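Local coordinates for protein cysteine hydrolase (Pseudomonas syringae pv. phaseolicola 1448A, PDB 3IRV) that probably acts as a hydrolase of the isochorismatase-like cysteine hydrolase family, its exact substrate and reaction being unassigned, at residues L70-G78 with D92-E103; L21-M30 with R137-T147. One frame throughout, in Å; residues are numbered along the deposited sequence. Where two conformers were deposited one is given.

Contact 2 lies in the core: strands 23-28 and 141-147 pair side by side in the parallel sheet, joined by a ladder of backbone bonds and buried aliphatic side chains, with charged groups gathered at the end where the strands begin. Contact 1 is partly buried and farther out, about 22 Å away between centres. There the chain leaving strand 66-72 meets 92-103 through a single backbone bridge, water bridges and arginines as well as apolar groups. The two share the sheet, since strand 66-72 is the neighbour of 23-28: Leu-70 bonds through its backbone to Val-27 and Asp-29. Along the chain, contact 1 is nested within the loop that contact 2 closes.

Contact 1: L70-G78 with D92-E103; sequences LRHIVRGDG and DQILARHDPDVE
Leu-95 O is met twice by the Ile-73/Val-74 link: Val-74 N donates at 2.9 Å, nearly straight (172°) but from above the carbonyl plane, and Ile-73 CA adds a CA-H...O contact. A weak bond of 2.8 Å from Arg-97 N to Val-74 O completes a single bridge between Val-74 and Ala-96. Just before it, Leu-95 CD1 makes a CH-pi contact over the centre of the His-72 ring, 3.6 Å from the centroid. In this alpha/beta fold the bridge fastens the chain emerging from strand 66-72 to the type I turn 96-99, outside the regular sheet. With CG1 beside the backbone N (chi1 -66°), Ile-73 turns CG2 over the Arg-97 guanidinium in one of that residue's two conformers, 3.7 Å from Arg-97 CZ, and sets CG1 3.8 Å from Val-102 CB. Arg-97 and Arg-71 both form salt bridges with Asp-118, and the shared carboxylate probably offsets the charge of their adjacent guanidinium groups. Arg-71 NH1 also reaches Glu-103 OE1 at 3.5 Å, a salt bridge reinforced by waters. At the other end Asp-92 OD1 accepts from a water (2.8 Å) that accepts from Gly-76 N and Gly-78 N; Thr-81 also bonds to OD1, and Arg-85 pairs with OD2.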
loop_
_atom_site.group_PDB
_atom_site.type_symbol
_atom_site.label_atom_id
_atom_site.label_comp_id
_atom_site.label_asym_id
_atom_site.label_seq_id
_atom_site.Cartn_x
_atom_site.Cartn_y
_atom_site.Cartn_z
ATOM N N LEU A 70 1.825 2.697 -17.210
ATOM C CA LEU A 70 2.985 2.750 -16.321
ATOM C C LEU A 70 3.947 1.648 -16.751
ATOM O O LEU A 70 3.512 0.543 -17.136
ATOM C CB LEU A 70 2.586 2.456 -14.874
ATOM C CG LEU A 70 1.544 3.409 -14.294
ATOM C CD1 LEU A 70 1.328 3.056 -12.834
ATOM C CD2 LEU A 70 1.961 4.872 -14.469
ATOM N N ARG A 71 5.243 1.941 -16.698
ATOM C CA ARG A 71 6.266 0.921 -16.915
ATOM C C ARG A 71 7.269 0.975 -15.786
ATOM O O ARG A 71 7.728 2.070 -15.420
ATOM C CB ARG A 71 7.010 1.163 -18.235
ATOM C CG ARG A 71 6.090 1.203 -19.465
ATOM C CD ARG A 71 6.894 1.296 -20.785
ATOM N NE ARG A 71 7.806 2.452 -20.765
ATOM C CZ ARG A 71 8.609 2.792 -21.769
ATOM N NH1 ARG A 71 8.619 2.065 -22.873
ATOM N NH2 ARG A 71 9.416 3.851 -21.653
ATOM N N HIS A 72 7.613 -0.189 -15.231
ATOM C CA HIS A 72 8.641 -0.260 -14.217
ATOM C C HIS A 72 9.970 -0.443 -14.940
ATOM O O HIS A 72 10.209 -1.491 -15.553
ATOM C CB HIS A 72 8.368 -1.424 -13.275
ATOM C CG HIS A 72 9.182 -1.389 -12.015
ATOM N ND1 HIS A 72 8.978 -2.260 -10.959
ATOM C CD2 HIS A 72 10.187 -0.563 -11.630
ATOM C CE1 HIS A 72 9.825 -1.975 -9.987
ATOM N NE2 HIS A 72 10.571 -0.954 -10.368
ATOM N N ILE A 73 10.801 0.594 -14.905
ATOM C CA ILE A 73 12.041 0.639 -15.682
ATOM C C ILE A 73 13.097 1.369 -14.840
ATOM O O ILE A 73 12.808 2.448 -14.261
ATOM C CB ILE A 73 11.840 1.409 -16.998
ATOM C CG1 ILE A 73 10.869 0.671 -17.936
ATOM C CG2 ILE A 73 13.196 1.564 -17.734
ATOM C CD1 ILE A 73 10.708 1.339 -19.293
ATOM N N VAL A 74 14.303 0.789 -14.780
ATOM C CA VAL A 74 15.448 1.417 -14.090
ATOM C C VAL A 74 16.606 1.596 -15.078
ATOM O O VAL A 74 16.581 1.031 -16.182
ATOM C CB VAL A 74 15.892 0.609 -12.857
ATOM C CG1 VAL A 74 14.714 0.402 -11.871
ATOM C CG2 VAL A 74 16.439 -0.772 -13.300
ATOM N N ARG A 75 17.628 2.370 -14.693
ATOM C CA ARG A 75 18.685 2.720 -15.640
ATOM C C ARG A 75 19.502 1.498 -16.031
ATOM O O ARG A 75 19.899 1.377 -17.202
ATOM C CB ARG A 75 19.591 3.789 -15.039
ATOM C CG ARG A 75 18.979 5.196 -15.115
ATOM C CD ARG A 75 19.506 6.113 -13.998
ATOM N NE ARG A 75 18.897 7.448 -14.092
ATOM C CZ ARG A 75 17.692 7.769 -13.615
ATOM N NH1 ARG A 75 16.953 6.856 -13.012
ATOM N NH2 ARG A 75 17.207 9.012 -13.777
ATOM N N GLY A 76 19.715 0.597 -15.069
ATOM C CA GLY A 76 20.540 -0.577 -15.296
ATOM C C GLY A 76 21.891 -0.565 -14.610
ATOM O O GLY A 76 22.542 -1.636 -14.496
ATOM N N ASP A 77 22.342 0.615 -14.162
ATOM C CA ASP A 77 23.665 0.739 -13.536
ATOM C C ASP A 77 23.621 0.695 -12.011
ATOM O O ASP A 77 24.651 0.862 -11.367
ATOM C CB ASP A 77 24.409 2.009 -14.020
ATOM C CG ASP A 77 23.693 3.296 -13.659
ATOM O OD1 ASP A 77 22.629 3.260 -12.990
ATOM O OD2 ASP A 77 24.222 4.376 -14.041
ATOM N N GLY A 78 22.428 0.513 -11.438
ATOM C CA GLY A 78 22.285 0.502 -9.978
ATOM C C GLY A 78 22.204 1.873 -9.309
ATOM O O GLY A 78 22.014 1.953 -8.079
ATOM N N ASP A 92 18.568 -4.834 -11.661
ATOM C CA ASP A 92 19.274 -3.995 -12.651
ATOM C C ASP A 92 19.487 -4.710 -13.972
ATOM O O ASP A 92 19.804 -4.062 -14.981
ATOM C CB ASP A 92 20.607 -3.441 -12.124
ATOM C CG ASP A 92 20.425 -2.557 -10.895
ATOM O OD1 ASP A 92 19.378 -1.875 -10.773
ATOM O OD2 ASP A 92 21.313 -2.563 -10.030
ATOM N N GLN A 93 19.353 -6.033 -13.951
ATOM C CA GLN A 93 19.573 -6.860 -15.135
ATOM C C GLN A 93 18.289 -7.328 -15.792
ATOM O O GLN A 93 18.338 -8.011 -16.817
ATOM C CB GLN A 93 20.397 -8.099 -14.763
ATOM C CG GLN A 93 21.900 -7.816 -14.596
ATOM C CD GLN A 93 22.233 -7.129 -13.290
ATOM O OE1 GLN A 93 21.820 -7.579 -12.213
ATOM N NE2 GLN A 93 22.978 -6.028 -13.374
ATOM N N ILE A 94 17.149 -7.059 -15.160
ATOM C CA ILE A 94 15.861 -7.474 -15.728
ATOM C C ILE A 94 14.885 -6.335 -16.032
ATOM O O ILE A 94 14.023 -6.483 -16.908
ATOM C CB ILE A 94 15.153 -8.580 -14.907
ATOM C CG1 ILE A 94 14.837 -8.090 -13.495
ATOM C CG2 ILE A 94 16.037 -9.855 -14.882
ATOM C CD1 ILE A 94 13.951 -9.058 -12.703
ATOM N N LEU A 95 15.041 -5.206 -15.335
ATOM C CA LEU A 95 14.169 -4.049 -15.561
ATOM C C LEU A 95 14.963 -2.859 -16.128
ATOM O O LEU A 95 14.463 -1.741 -16.165
ATOM C CB LEU A 95 13.422 -3.635 -14.273
ATOM C CG LEU A 95 12.388 -4.645 -13.726
ATOM C CD1 LEU A 95 11.725 -4.093 -12.475
ATOM C CD2 LEU A 95 11.301 -5.004 -14.728
ATOM N N ALA A 96 16.173 -3.130 -16.621
ATOM C CA ALA A 96 17.013 -2.089 -17.211
ATOM C C ALA A 96 16.338 -1.504 -18.464
ATOM O O ALA A 96 15.684 -2.239 -19.217
ATOM C CB ALA A 96 18.362 -2.680 -17.581
ATOM N N ARG A 97 16.511 -0.203 -18.718
ATOM C CA ARG A 97 15.864 0.381 -19.891
ATOM C C ARG A 97 16.235 -0.343 -21.189
ATOM O O ARG A 97 15.369 -0.483 -22.077
ATOM C CB ARG A 97 16.147 1.874 -20.021
ATOM C CG ARG A 97 15.275 2.568 -21.075
ATOM C CD ARG A 97 15.328 4.095 -20.921
ATOM N NE ARG A 97 14.701 4.580 -19.682
ATOM C CZ ARG A 97 13.394 4.776 -19.532
ATOM N NH1 ARG A 97 12.911 5.231 -18.383
ATOM N NH2 ARG A 97 12.565 4.501 -20.522
ATOM N N HIS A 98 17.463 -0.860 -21.289
ATOM C CA HIS A 98 17.911 -1.546 -22.516
ATOM C C HIS A 98 17.328 -2.954 -22.652
ATOM O O HIS A 98 17.464 -3.590 -23.709
ATOM C CB HIS A 98 19.443 -1.612 -22.557
ATOM C CG HIS A 98 20.016 -1.616 -23.948
ATOM N ND1 HIS A 98 19.502 -2.387 -24.975
ATOM C CD2 HIS A 98 21.051 -0.923 -24.478
ATOM C CE1 HIS A 98 20.217 -2.179 -26.074
ATOM N NE2 HIS A 98 21.142 -1.273 -25.807
ATOM N N ASP A 99 16.693 -3.467 -21.599
ATOM C CA ASP A 99 16.179 -4.852 -21.649
ATOM C C ASP A 99 14.918 -4.923 -22.504
ATOM O O ASP A 99 13.964 -4.197 -22.233
ATOM C CB ASP A 99 15.848 -5.324 -20.244
ATOM C CG ASP A 99 17.102 -5.565 -19.397
ATOM O OD1 ASP A 99 18.219 -5.735 -19.956
ATOM O OD2 ASP A 99 16.977 -5.574 -18.155
ATOM N N PRO A 100 14.890 -5.794 -23.542
ATOM C CA PRO A 100 13.690 -5.866 -24.395
ATOM C C PRO A 100 12.379 -6.105 -23.637
ATOM O O PRO A 100 11.319 -5.661 -24.083
ATOM C CB PRO A 100 13.961 -7.086 -25.292
ATOM C CG PRO A 100 15.431 -7.196 -25.349
ATOM C CD PRO A 100 15.945 -6.726 -24.002
ATOM N N ASP A 101 12.453 -6.822 -22.527
ATOM C CA ASP A 101 11.230 -7.187 -21.818
ATOM C C ASP A 101 10.584 -6.076 -20.992
ATOM O O ASP A 101 9.487 -6.287 -20.437
ATOM C CB ASP A 101 11.397 -8.471 -21.002
ATOM C CG ASP A 101 11.410 -9.728 -21.900
ATOM O OD1 ASP A 101 11.174 -9.629 -23.146
ATOM O OD2 ASP A 101 11.659 -10.825 -21.368
ATOM N N VAL A 102 11.203 -4.893 -20.954
ATOM C CA VAL A 102 10.521 -3.770 -20.260
ATOM C C VAL A 102 9.447 -3.124 -21.133
ATOM O O VAL A 102 8.700 -2.264 -20.669
ATOM C CB VAL A 102 11.479 -2.653 -19.744
ATOM C CG1 VAL A 102 12.511 -3.214 -18.760
ATOM C CG2 VAL A 102 12.152 -1.894 -20.905
ATOM N N GLU A 103 9.385 -3.502 -22.405
ATOM C CA GLU A 103 8.388 -2.905 -23.309
ATOM C C GLU A 103 6.982 -3.428 -23.029
ATOM O O GLU A 103 6.802 -4.592 -22.648
ATOM C CB GLU A 103 8.763 -3.198 -24.771
ATOM C CG GLU A 103 10.153 -2.702 -25.186
ATOM C CD GLU A 103 10.311 -1.170 -25.131
ATOM O OE1 GLU A 103 9.293 -0.421 -25.250
ATOM O OE2 GLU A 103 11.474 -0.697 -24.961
HETATM O O HOH W 1 6.862 0.036 -24.159
HETATM O O HOH W 2 11.330 1.945 -24.382
HETATM O O HOH W 3 9.718 2.228 -26.052
HETATM O O HOH W 4 14.338 4.830 -16.046
HETATM O O HOH W 5 19.762 0.126 -19.656
HETATM O O HOH W 6 19.623 0.473 -12.253
#

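Contact 2: L21-M30 with R137-T147; sequences LRTAVIVVDM and RDVDTIIVCGT
Arg-22 lays its guanidinium between two carboxylates: Asp-138 OD2 stands over one face near the rim, and Asp-140 OD2 over the centre of the other, 3.7 Å from Arg-22 CZ. A bend at chi3 (70°) turns the group so that NE points within its own plane at Asp-138 O, a 2.8 Å bond at 163°. The carboxylates therefore attract by charge alone, Arg-22 NH2 lying 3.2 Å from Asp-138 OD1; the pairing with Asp-140 is long. Thr-141 OG1 donates to Asp-140 OD1 at 2.9 Å, steadying that carboxylate, and one water gives protons to the OG1 atoms of Thr-23 and Thr-141; Thr-23 OG1 also bonds to Asn-19 O. Beyond this charged end, strands 23-28 and 141-145 run parallel, in register from Thr-23/Thr-141 to Val-27/Cys-145, at the centre of the sheet of an isochorismatase-like alpha/beta fold. Chi1 of 59°, with CG1 between the backbone N and carbonyl carbon, brings Ile-142 CD1 against Ile-26 CD1 at 3.7 Å, in one of the two conformers of Ile-26. Farther along, Val-28 CG2 touches Val-144 CG1 at 3.9 Å. On the sheet face opposite Ile-26 and Ile-142, Val-25, Val-27 and Cys-145 pack against helix 50-62, while Ile-143 meets strand 166-170; Val-27 CG2 lies 4.0 Å from Cys-145 SG. Where the chain turns a corner at Gly-146, Thr-147 N still donates to Val-28 O (3.0 Å). Next to this, Asp-29 pairs with Lys-119 and touches Cys-152 of helix 149-162, consistent with the Asp-Lys-Cys catalytic triad of this family.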
loop_
_atom_site.group_PDB
_atom_site.type_symbol
_atom_site.label_atom_id
_atom_site.label_comp_id
_atom_site.label_asym_id
_atom_site.label_seq_id
_atom_site.Cartn_x
_atom_site.Cartn_y
_atom_site.Cartn_z
ATOM N N LEU A 21 -14.192 13.732 -19.013
ATOM C CA LEU A 21 -13.231 14.835 -19.047
ATOM C C LEU A 21 -12.283 14.837 -17.844
ATOM O O LEU A 21 -11.179 15.400 -17.900
ATOM C CB LEU A 21 -13.957 16.190 -19.080
ATOM C CG LEU A 21 -14.958 16.496 -20.194
ATOM C CD1 LEU A 21 -15.659 17.834 -19.912
ATOM C CD2 LEU A 21 -14.269 16.514 -21.547
ATOM N N ARG A 22 -12.735 14.222 -16.755
ATOM C CA ARG A 22 -11.970 14.253 -15.523
ATOM C C ARG A 22 -11.555 12.848 -15.066
ATOM O O ARG A 22 -11.284 12.637 -13.879
ATOM C CB ARG A 22 -12.759 14.966 -14.413
ATOM C CG ARG A 22 -13.078 16.440 -14.722
ATOM C CD ARG A 22 -13.517 17.185 -13.467
ATOM N NE ARG A 22 -12.393 17.358 -12.552
ATOM C CZ ARG A 22 -12.471 17.916 -11.345
ATOM N NH1 ARG A 22 -13.657 18.337 -10.884
ATOM N NH2 ARG A 22 -11.376 18.044 -10.603
ATOM N N THR A 23 -11.464 11.930 -16.028
ATOM C CA THR A 23 -11.135 10.527 -15.768
ATOM C C THR A 23 -9.924 10.091 -16.595
ATOM O O THR A 23 -9.743 10.551 -17.729
ATOM C CB THR A 23 -12.352 9.641 -16.121
ATOM O OG1 THR A 23 -13.472 10.097 -15.359
ATOM C CG2 THR A 23 -12.135 8.154 -15.775
ATOM N N ALA A 24 -9.092 9.208 -16.027
ATOM C CA ALA A 24 -8.053 8.567 -16.812
ATOM C C ALA A 24 -8.015 7.082 -16.494
ATOM O O ALA A 24 -8.323 6.678 -15.381
ATOM C CB ALA A 24 -6.712 9.149 -16.498
ATOM N N VAL A 25 -7.562 6.300 -17.472
ATOM C CA VAL A 25 -7.292 4.871 -17.259
ATOM C C VAL A 25 -5.808 4.707 -17.055
ATOM O O VAL A 25 -5.014 5.262 -17.816
ATOM C CB VAL A 25 -7.680 4.031 -18.507
ATOM C CG1 VAL A 25 -7.189 2.565 -18.394
ATOM C CG2 VAL A 25 -9.199 4.119 -18.731
ATOM N N ILE A 26 -5.444 3.955 -16.022
ATOM C CA ILE A 26 -4.038 3.680 -15.761
ATOM C C ILE A 26 -3.775 2.181 -15.943
ATOM O O ILE A 26 -4.359 1.329 -15.258
ATOM C CB ILE A 26 -3.597 4.139 -14.366
ATOM C CG1 ILE A 26 -3.971 5.612 -14.139
ATOM C CG2 ILE A 26 -2.084 3.927 -14.197
ATOM C CD1 ILE A 26 -3.658 6.096 -12.741
ATOM N N VAL A 27 -2.906 1.864 -16.908
ATOM C CA VAL A 27 -2.559 0.468 -17.223
ATOM C C VAL A 27 -1.207 0.165 -16.573
ATOM O O VAL A 27 -0.149 0.645 -17.032
ATOM C CB VAL A 27 -2.455 0.235 -18.751
ATOM C CG1 VAL A 27 -2.209 -1.228 -19.021
ATOM C CG2 VAL A 27 -3.754 0.711 -19.484
ATOM N N VAL A 28 -1.255 -0.583 -15.475
ATOM C CA VAL A 28 -0.061 -0.772 -14.654
ATOM C C VAL A 28 0.810 -1.931 -15.137
ATOM O O VAL A 28 0.388 -3.104 -15.062
ATOM C CB VAL A 28 -0.453 -1.008 -13.183
ATOM C CG1 VAL A 28 0.813 -1.117 -12.303
ATOM C CG2 VAL A 28 -1.431 0.102 -12.696
ATOM N N ASP A 29 2.011 -1.598 -15.624
ATOM C CA ASP A 29 3.103 -2.552 -15.824
ATOM C C ASP A 29 2.722 -3.764 -16.695
ATOM O O ASP A 29 3.131 -4.900 -16.411
ATOM C CB ASP A 29 3.653 -3.004 -14.463
ATOM C CG ASP A 29 4.368 -1.873 -13.729
ATOM O OD1 ASP A 29 4.491 -0.772 -14.321
ATOM O OD2 ASP A 29 4.762 -2.086 -12.565
ATOM N N MET A 30 1.970 -3.514 -17.764
ATOM C CA MET A 30 1.691 -4.594 -18.729
ATOM C C MET A 30 2.865 -4.780 -19.706
ATOM O O MET A 30 2.733 -4.663 -20.933
ATOM C CB MET A 30 0.304 -4.437 -19.371
ATOM C CG MET A 30 -0.847 -4.666 -18.354
ATOM S SD MET A 30 -0.920 -6.329 -17.598
ATOM C CE MET A 30 -1.671 -7.224 -19.037
ATOM N N ARG A 137 -4.592 17.907 -16.580
ATOM C CA ARG A 137 -5.843 17.671 -17.323
ATOM C C ARG A 137 -7.090 17.831 -16.429
ATOM O O ARG A 137 -8.213 17.605 -16.878
ATOM C CB ARG A 137 -5.817 16.263 -17.939
ATOM C CG ARG A 137 -6.878 16.019 -19.019
ATOM C CD ARG A 137 -6.958 14.550 -19.364
ATOM N NE ARG A 137 -7.925 14.203 -20.404
ATOM C CZ ARG A 137 -7.662 14.211 -21.709
ATOM N NH1 ARG A 137 -6.459 14.583 -22.159
ATOM N NH2 ARG A 137 -8.609 13.857 -22.569
ATOM N N ASP A 138 -6.870 18.192 -15.163
ATOM C CA ASP A 138 -7.915 18.321 -14.145
ATOM C C ASP A 138 -8.607 16.976 -13.878
ATOM O O ASP A 138 -9.820 16.936 -13.588
ATOM C CB ASP A 138 -8.960 19.402 -14.497
ATOM C CG ASP A 138 -9.688 19.952 -13.262
ATOM O OD1 ASP A 138 -9.162 19.863 -12.118
ATOM O OD2 ASP A 138 -10.808 20.470 -13.453
ATOM N N VAL A 139 -7.857 15.881 -14.012
ATOM C CA VAL A 139 -8.434 14.562 -13.728
ATOM C C VAL A 139 -8.487 14.352 -12.225
ATOM O O VAL A 139 -7.526 14.681 -11.526
ATOM C CB VAL A 139 -7.575 13.453 -14.363
ATOM C CG1 VAL A 139 -7.940 12.071 -13.803
ATOM C CG2 VAL A 139 -7.708 13.510 -15.888
ATOM N N ASP A 140 -9.612 13.826 -11.736
ATOM C CA ASP A 140 -9.706 13.467 -10.308
ATOM C C ASP A 140 -10.196 12.034 -10.077
ATOM O O ASP A 140 -10.405 11.613 -8.928
ATOM C CB ASP A 140 -10.568 14.476 -9.528
ATOM C CG ASP A 140 -12.057 14.357 -9.835
ATOM O OD1 ASP A 140 -12.455 13.637 -10.772
ATOM O OD2 ASP A 140 -12.852 15.017 -9.122
ATOM N N THR A 141 -10.382 11.303 -11.173
ATOM C CA THR A 141 -10.886 9.944 -11.100
ATOM C C THR A 141 -10.002 9.055 -11.955
ATOM O O THR A 141 -9.734 9.372 -13.129
ATOM C CB THR A 141 -12.342 9.882 -11.588
ATOM O OG1 THR A 141 -13.126 10.813 -10.825
ATOM C CG2 THR A 141 -12.899 8.450 -11.438
ATOM N N ILE A 142 -9.512 7.964 -11.365
ATOM C CA ILE A 142 -8.632 7.036 -12.094
ATOM C C ILE A 142 -9.147 5.601 -12.041
ATOM O O ILE A 142 -9.595 5.137 -10.989
ATOM C CB ILE A 142 -7.152 7.111 -11.610
ATOM C CG1 ILE A 142 -7.017 6.785 -10.108
ATOM C CG2 ILE A 142 -6.530 8.499 -11.913
ATOM C CD1 ILE A 142 -5.544 6.764 -9.599
ATOM N N ILE A 143 -9.046 4.910 -13.181
ATOM C CA ILE A 143 -9.474 3.509 -13.296
ATOM C C ILE A 143 -8.192 2.693 -13.412
ATOM O O ILE A 143 -7.415 2.929 -14.347
ATOM C CB ILE A 143 -10.303 3.320 -14.594
ATOM C CG1 ILE A 143 -11.596 4.149 -14.489
ATOM C CG2 ILE A 143 -10.629 1.844 -14.835
ATOM C CD1 ILE A 143 -12.321 4.326 -15.832
ATOM N N VAL A 144 -7.974 1.737 -12.498
ATOM C CA VAL A 144 -6.687 1.045 -12.414
ATOM C C VAL A 144 -6.849 -0.401 -12.869
ATOM O O VAL A 144 -7.771 -1.104 -12.407
ATOM C CB VAL A 144 -6.120 1.095 -10.976
ATOM C CG1 VAL A 144 -4.859 0.224 -10.843
ATOM C CG2 VAL A 144 -5.824 2.561 -10.577
ATOM N N CYS A 145 -5.982 -0.806 -13.798
ATOM C CA CYS A 145 -5.880 -2.193 -14.236
ATOM C C CYS A 145 -4.414 -2.548 -14.439
ATOM O O CYS A 145 -3.554 -1.649 -14.414
ATOM C CB CYS A 145 -6.667 -2.384 -15.531
ATOM S SG CYS A 145 -6.017 -1.379 -16.942
ATOM N N GLY A 146 -4.115 -3.840 -14.614
ATOM C CA GLY A 146 -2.733 -4.274 -14.847
ATOM C C GLY A 146 -2.234 -5.275 -13.831
ATOM O O GLY A 146 -3.005 -6.090 -13.377
ATOM N N THR A 147 -0.937 -5.212 -13.477
ATOM C CA THR A 147 -0.337 -6.220 -12.592
ATOM C C THR A 147 0.817 -5.525 -11.809
ATOM O O THR A 147 1.373 -4.552 -12.323
ATOM C CB THR A 147 0.178 -7.452 -13.446
ATOM O OG1 THR A 147 0.368 -8.614 -12.620
ATOM C CG2 THR A 147 1.512 -7.126 -14.157
HETATM O O HOH W 7 -10.773 18.061 -17.584
HETATM O O HOH W 8 -8.152 17.561 -10.556
HETATM O O HOH W 9 -9.593 12.179 -19.880
HETATM O O HOH W 10 -15.086 11.113 -13.077
HETATM O O HOH W 11 4.429 -4.666 -11.624
#